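Succinate dehydrogenase subunit A (Mycolicibacterium smegmatis, PDB 7D6V) probably oxidises succinate to fumarate with its bound FAD, as the flavoprotein subunit of a mycobacterial succinate dehydrogenase of the electron transport chain. Local coordinates at residues G343-I348 / K378-V383; Q68-D73 / Y126-H131. All coordinates share one frame; numbering follows the deposited sequence.

How the contacts relate
Both segments of contact 2 (68-73 with 126-131) precede those of contact 1 (343-348 with 378-383) in the chain. Their centres lie 34 Å apart and their nearest atoms about 22 Å apart, so they do not touch. All four segments belong to the FAD binding domain. Contact 2 ties helix 67-76 to the chain around strand 129-130, the middle strand of a small antiparallel sheet, with H70 about 10 Å from the FAD. Contact 1 joins two loops, the second running into strand 383-395, which pairs with strand 246-253 in a mixed sheet. The two are thus separate local ties, contact 2 nearer the flavin's surroundings and contact 1 at the entry to strand 383-395.

Contact 1 (G343-I348 / K378-V383); sequences GVYLDI and KDAMEV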
ATOM      1  N   GLY A 343     -21.215  -4.529  20.265  1.00 51.17           N
ATOM      2  CA  GLY A 343     -19.940  -4.190  20.854  1.00 51.17           C
ATOM      3  C   GLY A 343     -20.106  -3.299  22.072  1.00 51.17           C
ATOM      4  O   GLY A 343     -21.132  -3.313  22.750  1.00 51.17           O
ATOM      5  N   VAL A 344     -19.059  -2.521  22.342  1.00 50.94           N
ATOM      6  CA  VAL A 344     -19.015  -1.572  23.443  1.00 50.94           C
ATOM      7  C   VAL A 344     -18.497  -0.240  22.907  1.00 50.94           C
ATOM      8  O   VAL A 344     -18.229  -0.097  21.715  1.00 50.94           O
ATOM      9  CB  VAL A 344     -18.157  -2.078  24.619  1.00 50.94           C
ATOM     10  CG1 VAL A 344     -18.841  -3.247  25.310  1.00 50.94           C
ATOM     11  CG2 VAL A 344     -16.775  -2.471  24.145  1.00 50.94           C
ATOM     12  N   TYR A 345     -18.353   0.743  23.798  1.00 53.90           N
ATOM     13  CA  TYR A 345     -18.184   2.129  23.367  1.00 53.90           C
ATOM     14  C   TYR A 345     -16.737   2.612  23.374  1.00 53.90           C
ATOM     15  O   TYR A 345     -16.232   3.030  22.330  1.00 53.90           O
ATOM     16  CB  TYR A 345     -19.070   3.038  24.223  1.00 53.90           C
ATOM     17  CG  TYR A 345     -20.488   3.071  23.718  1.00 53.90           C
ATOM     18  CD1 TYR A 345     -20.756   3.293  22.374  1.00 53.90           C
ATOM     19  CD2 TYR A 345     -21.556   2.857  24.573  1.00 53.90           C
ATOM     20  CE1 TYR A 345     -22.047   3.316  21.898  1.00 53.90           C
ATOM     21  CE2 TYR A 345     -22.855   2.876  24.104  1.00 53.90           C
ATOM     22  CZ  TYR A 345     -23.094   3.107  22.767  1.00 53.90           C
ATOM     23  OH  TYR A 345     -24.386   3.127  22.301  1.00 53.90           O
ATOM     24  N   LEU A 346     -16.053   2.569  24.517  1.00 54.46           N
ATOM     25  CA  LEU A 346     -14.678   3.070  24.615  1.00 54.46           C
ATOM     26  C   LEU A 346     -14.603   4.547  24.207  1.00 54.46           C
ATOM     27  O   LEU A 346     -14.049   4.919  23.172  1.00 54.46           O
ATOM     28  CB  LEU A 346     -13.714   2.212  23.780  1.00 54.46           C
ATOM     29  CG  LEU A 346     -12.225   2.580  23.786  1.00 54.46           C
ATOM     30  CD1 LEU A 346     -11.528   2.117  25.049  1.00 54.46           C
ATOM     31  CD2 LEU A 346     -11.534   2.019  22.559  1.00 54.46           C
ATOM     32  N   ASP A 347     -15.223   5.381  25.033  1.00 59.43           N
ATOM     33  CA  ASP A 347     -15.234   6.818  24.794  1.00 59.43           C
ATOM     34  C   ASP A 347     -13.989   7.473  25.380  1.00 59.43           C
ATOM     35  O   ASP A 347     -13.698   7.328  26.571  1.00 59.43           O
ATOM     36  CB  ASP A 347     -16.489   7.461  25.381  1.00 59.43           C
ATOM     37  CG  ASP A 347     -16.786   6.983  26.782  1.00 59.43           C
ATOM     38  OD1 ASP A 347     -16.104   6.045  27.245  1.00 59.43           O
ATOM     39  OD2 ASP A 347     -17.699   7.548  27.418  1.00 59.43           O
ATOM     40  N   ILE A 348     -13.257   8.191  24.531  1.00 63.79           N
ATOM     41  CA  ILE A 348     -12.136   9.023  24.947  1.00 63.79           C
ATOM     42  C   ILE A 348     -12.442  10.503  24.789  1.00 63.79           C
ATOM     43  O   ILE A 348     -11.628  11.347  25.191  1.00 63.79           O
ATOM     44  CB  ILE A 348     -10.855   8.644  24.178  1.00 63.79           C
ATOM     45  CG1 ILE A 348      -9.607   9.184  24.877  1.00 63.79           C
ATOM     46  CG2 ILE A 348     -10.921   9.162  22.764  1.00 63.79           C
ATOM     47  CD1 ILE A 348      -9.412   8.630  26.254  1.00 63.79           C
ATOM     48  N   LYS A 378     -14.537  13.753  19.811  1.00 62.36           N
ATOM     49  CA  LYS A 378     -15.920  14.162  20.022  1.00 62.36           C
ATOM     50  C   LYS A 378     -16.874  13.027  20.356  1.00 62.36           C
ATOM     51  O   LYS A 378     -17.813  13.247  21.122  1.00 62.36           O
ATOM     52  CB  LYS A 378     -16.462  14.892  18.783  1.00 62.36           C
ATOM     53  CG  LYS A 378     -15.769  16.202  18.467  1.00 62.36           C
ATOM     54  CD  LYS A 378     -16.696  17.131  17.701  1.00 62.36           C
ATOM     55  CE  LYS A 378     -17.128  16.520  16.378  1.00 62.36           C
ATOM     56  NZ  LYS A 378     -17.838  17.502  15.515  1.00 62.36           N
ATOM     57  N   ASP A 379     -16.669  11.827  19.817  1.00 61.50           N
ATOM     58  CA  ASP A 379     -17.651  10.759  19.937  1.00 61.50           C
ATOM     59  C   ASP A 379     -16.986   9.447  20.324  1.00 61.50           C
ATOM     60  O   ASP A 379     -15.805   9.223  20.049  1.00 61.50           O
ATOM     61  CB  ASP A 379     -18.431  10.578  18.631  1.00 61.50           C
ATOM     62  CG  ASP A 379     -19.313  11.766  18.313  1.00 61.50           C
ATOM     63  OD1 ASP A 379     -19.820  12.398  19.262  1.00 61.50           O
ATOM     64  OD2 ASP A 379     -19.496  12.072  17.116  1.00 61.50           O
ATOM     65  N   ALA A 380     -17.769   8.580  20.960  1.00 57.07           N
ATOM     66  CA  ALA A 380     -17.286   7.277  21.388  1.00 57.07           C
ATOM     67  C   ALA A 380     -17.106   6.343  20.194  1.00 57.07           C
ATOM     68  O   ALA A 380     -17.636   6.567  19.103  1.00 57.07           O
ATOM     69  CB  ALA A 380     -18.249   6.650  22.393  1.00 57.07           C
ATOM     70  N   MET A 381     -16.347   5.278  20.421  1.00 53.28           N
ATOM     71  CA  MET A 381     -16.095   4.273  19.402  1.00 53.28           C
ATOM     72  C   MET A 381     -17.110   3.141  19.537  1.00 53.28           C
ATOM     73  O   MET A 381     -18.059   3.212  20.321  1.00 53.28           O
ATOM     74  CB  MET A 381     -14.655   3.784  19.506  1.00 53.28           C
ATOM     75  CG  MET A 381     -13.644   4.902  19.394  1.00 53.28           C
ATOM     76  SD  MET A 381     -11.980   4.406  19.847  1.00 53.28           S
ATOM     77  CE  MET A 381     -11.565   5.702  21.008  1.00 53.28           C
ATOM     78  N   GLU A 382     -16.926   2.083  18.757  1.00 48.84           N
ATOM     79  CA  GLU A 382     -17.870   0.975  18.683  1.00 48.84           C
ATOM     80  C   GLU A 382     -17.111  -0.348  18.722  1.00 48.84           C
ATOM     81  O   GLU A 382     -17.260  -1.201  17.850  1.00 48.84           O
ATOM     82  CB  GLU A 382     -18.728   1.080  17.429  1.00 48.84           C
ATOM     83  CG  GLU A 382     -20.043   0.339  17.516  1.00 48.84           C
ATOM     84  CD  GLU A 382     -21.122   1.165  18.176  1.00 48.84           C
ATOM     85  OE1 GLU A 382     -20.948   2.396  18.275  1.00 48.84           O
ATOM     86  OE2 GLU A 382     -22.155   0.591  18.570  1.00 48.84           O
ATOM     87  N   VAL A 383     -16.247  -0.511  19.709  1.00 44.84           N
ATOM     88  CA  VAL A 383     -15.258  -1.577  19.691  1.00 44.84           C
ATOM     89  C   VAL A 383     -15.859  -2.884  20.196  1.00 44.84           C
ATOM     90  O   VAL A 383     -16.886  -2.912  20.877  1.00 44.84           O
ATOM     91  CB  VAL A 383     -14.020  -1.180  20.513  1.00 44.84           C
ATOM     92  CG1 VAL A 383     -13.377   0.052  19.915  1.00 44.84           C
ATOM     93  CG2 VAL A 383     -14.407  -0.928  21.957  1.00 44.84           C
TER
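The Y345 ring meets M381 at its edge: the carbonyl M381 O lies in the ring plane, 3.4 Å from Y345 CD1. The E382 side chain runs beside the tyrosine in the same direction, its carboxylate perpendicular to the ring and its OE1 3.9 Å from Y345 CE1, a contact oblique to the ring. Taken from CA 343 to 348 and from CA 380 to 383, the two chains run 137° apart. They are joined by the backbone bond from V344 N to V383 O, 2.6 Å long and nearly straight (172° at the hydrogen).

V383 opens strand 383-395, so this bond fastens the loop 343-348 to the start of a strand in the mixed sheet that also holds strand 246-253. L346 and V383 both rest on T251 of that neighbouring strand, and M381 on M253.

Apolar side chains meet between the loops. V344 CG2 reaches V383 CG2 at 3.6 Å. L346, with CG anti to its backbone N (chi1 -179°), brings CD2 to 3.6 Å from M381 SD, while L346 CB approaches V383 CG2 at about a right angle between the side chains. A bend at chi3 carries M381 CE to 3.9 Å from I348 CG2; the same methyl lies against a carbonyl, 3.4 Å from L346 O. On the more exposed side D347 CB packs on A380 CB at 3.6 Å, and D347 OD1 accepts a hydrogen bond from L275 N.

Contact 2 (Q68-D73 / Y126-H131); sequences QVHFGD and YPRLAH
V69 and Y126 mark the closest backbone approach, their CA atoms 8.5 Å apart, so the contact is made by side chains spanning the gap. Residues 68-73 form part of helix 67-76, with i to i+4 bonds from G72 N to Q68 O and from D73 N to V69 O. V69 and D73, four residues apart, point their CB toward the arginine segment, and H70 reaches it from beside them. In that segment Y126 and P127 are extended, while R128 turns into strand 129-130; R128 and L129 both face R119, forming a classic beta bulge.

R128 carries most of the contact. Its chain bends at chi3 (-93°), laying the guanidinium flat on the H70 imidazole: the planes are 10° apart and the centres 4.5 Å. R128 NE sits over one face of the imidazole, offset toward the rim, 3.6 Å from H70 CG, and R128 CD adds a CH-pi contact 3.9 Å from the ring centroid. The guanidinium itself is sandwiched, with H70 CA above one face and Y126 O more loosely above the other. At its edge, NH2 is directed at D73 OD2 in a salt bridge whose modelled separation is too short to be trusted. D73 OD1 forms a salt bridge with R76, and R128 NH1 one with D65. Nearby, V69 CG1 touches Y126 CD1 at 3.9 Å, the two side chains crossing at about a right angle.

H70 NE2 is hydrogen-bonded to N427 OD1, which with the R128 stack on one face would limit rotation of the ring; H90 also meets it, the planes about 75° apart. With H70 about 10 Å from the FAD, this stacked arginine-histidine pair at a beta bulge joins a helix to a three-stranded antiparallel sheet in the flavin-binding domain.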
ATOM      1  N   GLN A  68      19.225 -17.267  22.045  1.00 13.42           N
ATOM      2  CA  GLN A  68      18.698 -17.895  23.252  1.00 13.42           C
ATOM      3  C   GLN A  68      17.624 -17.031  23.905  1.00 13.42           C
ATOM      4  O   GLN A  68      16.590 -17.543  24.348  1.00 13.42           O
ATOM      5  CB  GLN A  68      19.835 -18.164  24.235  1.00 13.42           C
ATOM      6  CG  GLN A  68      20.744 -19.308  23.837  1.00 13.42           C
ATOM      7  CD  GLN A  68      21.986 -18.844  23.106  1.00 13.42           C
ATOM      8  OE1 GLN A  68      22.022 -17.751  22.544  1.00 13.42           O
ATOM      9  NE2 GLN A  68      23.017 -19.676  23.111  1.00 13.42           N
ATOM     10  N   VAL A  69      17.856 -15.719  23.975  1.00 13.52           N
ATOM     11  CA  VAL A  69      16.875 -14.815  24.569  1.00 13.52           C
ATOM     12  C   VAL A  69      15.597 -14.794  23.739  1.00 13.52           C
ATOM     13  O   VAL A  69      14.487 -14.851  24.280  1.00 13.52           O
ATOM     14  CB  VAL A  69      17.478 -13.406  24.723  1.00 13.52           C
ATOM     15  CG1 VAL A  69      16.451 -12.447  25.291  1.00 13.52           C
ATOM     16  CG2 VAL A  69      18.706 -13.455  25.607  1.00 13.52           C
ATOM     17  N   HIS A  70      15.736 -14.713  22.415  1.00 13.45           N
ATOM     18  CA  HIS A  70      14.571 -14.734  21.536  1.00 13.45           C
ATOM     19  C   HIS A  70      13.823 -16.057  21.647  1.00 13.45           C
ATOM     20  O   HIS A  70      12.588 -16.085  21.639  1.00 13.45           O
ATOM     21  CB  HIS A  70      15.016 -14.476  20.098  1.00 13.45           C
ATOM     22  CG  HIS A  70      13.895 -14.168  19.155  1.00 13.45           C
ATOM     23  ND1 HIS A  70      14.110 -13.780  17.852  1.00 13.45           N
ATOM     24  CD2 HIS A  70      12.553 -14.185  19.325  1.00 13.45           C
ATOM     25  CE1 HIS A  70      12.950 -13.573  17.259  1.00 13.45           C
ATOM     26  NE2 HIS A  70      11.988 -13.812  18.131  1.00 13.45           N
ATOM     27  N   PHE A  71      14.558 -17.166  21.752  1.00 15.02           N
ATOM     28  CA  PHE A  71      13.929 -18.472  21.911  1.00 15.02           C
ATOM     29  C   PHE A  71      13.132 -18.546  23.207  1.00 15.02           C
ATOM     30  O   PHE A  71      11.998 -19.038  23.219  1.00 15.02           O
ATOM     31  CB  PHE A  71      15.001 -19.562  21.866  1.00 15.02           C
ATOM     32  CG  PHE A  71      14.510 -20.921  22.271  1.00 15.02           C
ATOM     33  CD1 PHE A  71      13.669 -21.644  21.447  1.00 15.02           C
ATOM     34  CD2 PHE A  71      14.901 -21.480  23.473  1.00 15.02           C
ATOM     35  CE1 PHE A  71      13.225 -22.890  21.815  1.00 15.02           C
ATOM     36  CE2 PHE A  71      14.458 -22.725  23.846  1.00 15.02           C
ATOM     37  CZ  PHE A  71      13.620 -23.433  23.013  1.00 15.02           C
ATOM     38  N   GLY A  72      13.708 -18.061  24.307  1.00 15.45           N
ATOM     39  CA  GLY A  72      12.979 -18.046  25.563  1.00 15.45           C
ATOM     40  C   GLY A  72      11.755 -17.152  25.515  1.00 15.45           C
ATOM     41  O   GLY A  72      10.707 -17.485  26.072  1.00 15.45           O
ATOM     42  N   ASP A  73      11.872 -16.004  24.845  1.00 14.89           N
ATOM     43  CA  ASP A  73      10.728 -15.111  24.699  1.00 14.89           C
ATOM     44  C   ASP A  73       9.611 -15.771  23.906  1.00 14.89           C
ATOM     45  O   ASP A  73       8.432 -15.643  24.254  1.00 14.89           O
ATOM     46  CB  ASP A  73      11.162 -13.811  24.027  1.00 14.89           C
ATOM     47  CG  ASP A  73      11.984 -12.934  24.937  1.00 14.89           C
ATOM     48  OD1 ASP A  73      12.155 -13.293  26.117  1.00 14.89           O
ATOM     49  OD2 ASP A  73      12.460 -11.882  24.476  1.00 14.89           O
ATOM     50  N   TYR A 126      14.369  -7.524  24.381  1.00 14.17           N
ATOM     51  CA  TYR A 126      15.247  -6.528  23.792  1.00 14.17           C
ATOM     52  C   TYR A 126      14.633  -6.015  22.501  1.00 14.17           C
ATOM     53  O   TYR A 126      13.783  -6.683  21.905  1.00 14.17           O
ATOM     54  CB  TYR A 126      16.637  -7.124  23.521  1.00 14.17           C
ATOM     55  CG  TYR A 126      17.375  -7.542  24.769  1.00 14.17           C
ATOM     56  CD1 TYR A 126      17.803  -8.846  24.940  1.00 14.17           C
ATOM     57  CD2 TYR A 126      17.634  -6.632  25.780  1.00 14.17           C
ATOM     58  CE1 TYR A 126      18.474  -9.231  26.075  1.00 14.17           C
ATOM     59  CE2 TYR A 126      18.303  -7.010  26.922  1.00 14.17           C
ATOM     60  CZ  TYR A 126      18.723  -8.310  27.063  1.00 14.17           C
ATOM     61  OH  TYR A 126      19.391  -8.690  28.200  1.00 14.17           O
ATOM     62  N   PRO A 127      15.027  -4.822  22.050  1.00 14.84           N
ATOM     63  CA  PRO A 127      14.515  -4.315  20.768  1.00 14.84           C
ATOM     64  C   PRO A 127      14.956  -5.207  19.619  1.00 14.84           C
ATOM     65  O   PRO A 127      16.149  -5.434  19.407  1.00 14.84           O
ATOM     66  CB  PRO A 127      15.128  -2.912  20.670  1.00 14.84           C
ATOM     67  CG  PRO A 127      15.568  -2.578  22.048  1.00 14.84           C
ATOM     68  CD  PRO A 127      15.944  -3.864  22.688  1.00 14.84           C
ATOM     69  N   ARG A 128      13.980  -5.714  18.872  1.00 13.60           N
ATOM     70  CA  ARG A 128      14.231  -6.731  17.860  1.00 13.60           C
ATOM     71  C   ARG A 128      13.566  -6.469  16.523  1.00 13.60           C
ATOM     72  O   ARG A 128      13.992  -7.061  15.527  1.00 13.60           O
ATOM     73  CB  ARG A 128      13.754  -8.104  18.354  1.00 13.60           C
ATOM     74  CG  ARG A 128      14.752  -8.857  19.178  1.00 13.60           C
ATOM     75  CD  ARG A 128      14.435 -10.332  19.173  1.00 13.60           C
ATOM     76  NE  ARG A 128      13.595 -10.718  20.299  1.00 13.60           N
ATOM     77  CZ  ARG A 128      14.042 -10.942  21.527  1.00 13.60           C
ATOM     78  NH1 ARG A 128      15.326 -10.814  21.810  1.00 13.60           N
ATOM     79  NH2 ARG A 128      13.199 -11.293  22.479  1.00 13.60           N
ATOM     80  N   LEU A 129      12.548  -5.620  16.459  1.00 14.31           N
ATOM     81  CA  LEU A 129      11.659  -5.563  15.302  1.00 14.31           C
ATOM     82  C   LEU A 129      12.239  -4.614  14.262  1.00 14.31           C
ATOM     83  O   LEU A 129      12.184  -3.393  14.417  1.00 14.31           O
ATOM     84  CB  LEU A 129      10.259  -5.142  15.729  1.00 14.31           C
ATOM     85  CG  LEU A 129       9.299  -6.282  16.079  1.00 14.31           C
ATOM     86  CD1 LEU A 129       9.727  -6.988  17.351  1.00 14.31           C
ATOM     87  CD2 LEU A 129       7.883  -5.764  16.212  1.00 14.31           C
ATOM     88  N   ALA A 130      12.798  -5.181  13.195  1.00 14.51           N
ATOM     89  CA  ALA A 130      13.217  -4.382  12.054  1.00 14.51           C
ATOM     90  C   ALA A 130      11.992  -3.808  11.358  1.00 14.51           C
ATOM     91  O   ALA A 130      11.048  -4.535  11.045  1.00 14.51           O
ATOM     92  CB  ALA A 130      14.030  -5.233  11.082  1.00 14.51           C
ATOM     93  N   HIS A 131      12.012  -2.504  11.101  1.00 15.41           N
ATOM     94  CA  HIS A 131      10.817  -1.803  10.662  1.00 15.41           C
ATOM     95  C   HIS A 131      11.180  -0.713   9.666  1.00 15.41           C
ATOM     96  O   HIS A 131      12.331  -0.287   9.565  1.00 15.41           O
ATOM     97  CB  HIS A 131      10.078  -1.178  11.849  1.00 15.41           C
ATOM     98  CG  HIS A 131      10.856  -0.096  12.527  1.00 15.41           C
ATOM     99  ND1 HIS A 131      10.612   1.242  12.312  1.00 15.41           N
ATOM    100  CD2 HIS A 131      11.898  -0.154  13.387  1.00 15.41           C
ATOM    101  CE1 HIS A 131      11.459   1.962  13.023  1.00 15.41           C
ATOM    102  NE2 HIS A 131      12.250   1.138  13.685  1.00 15.41           N
TER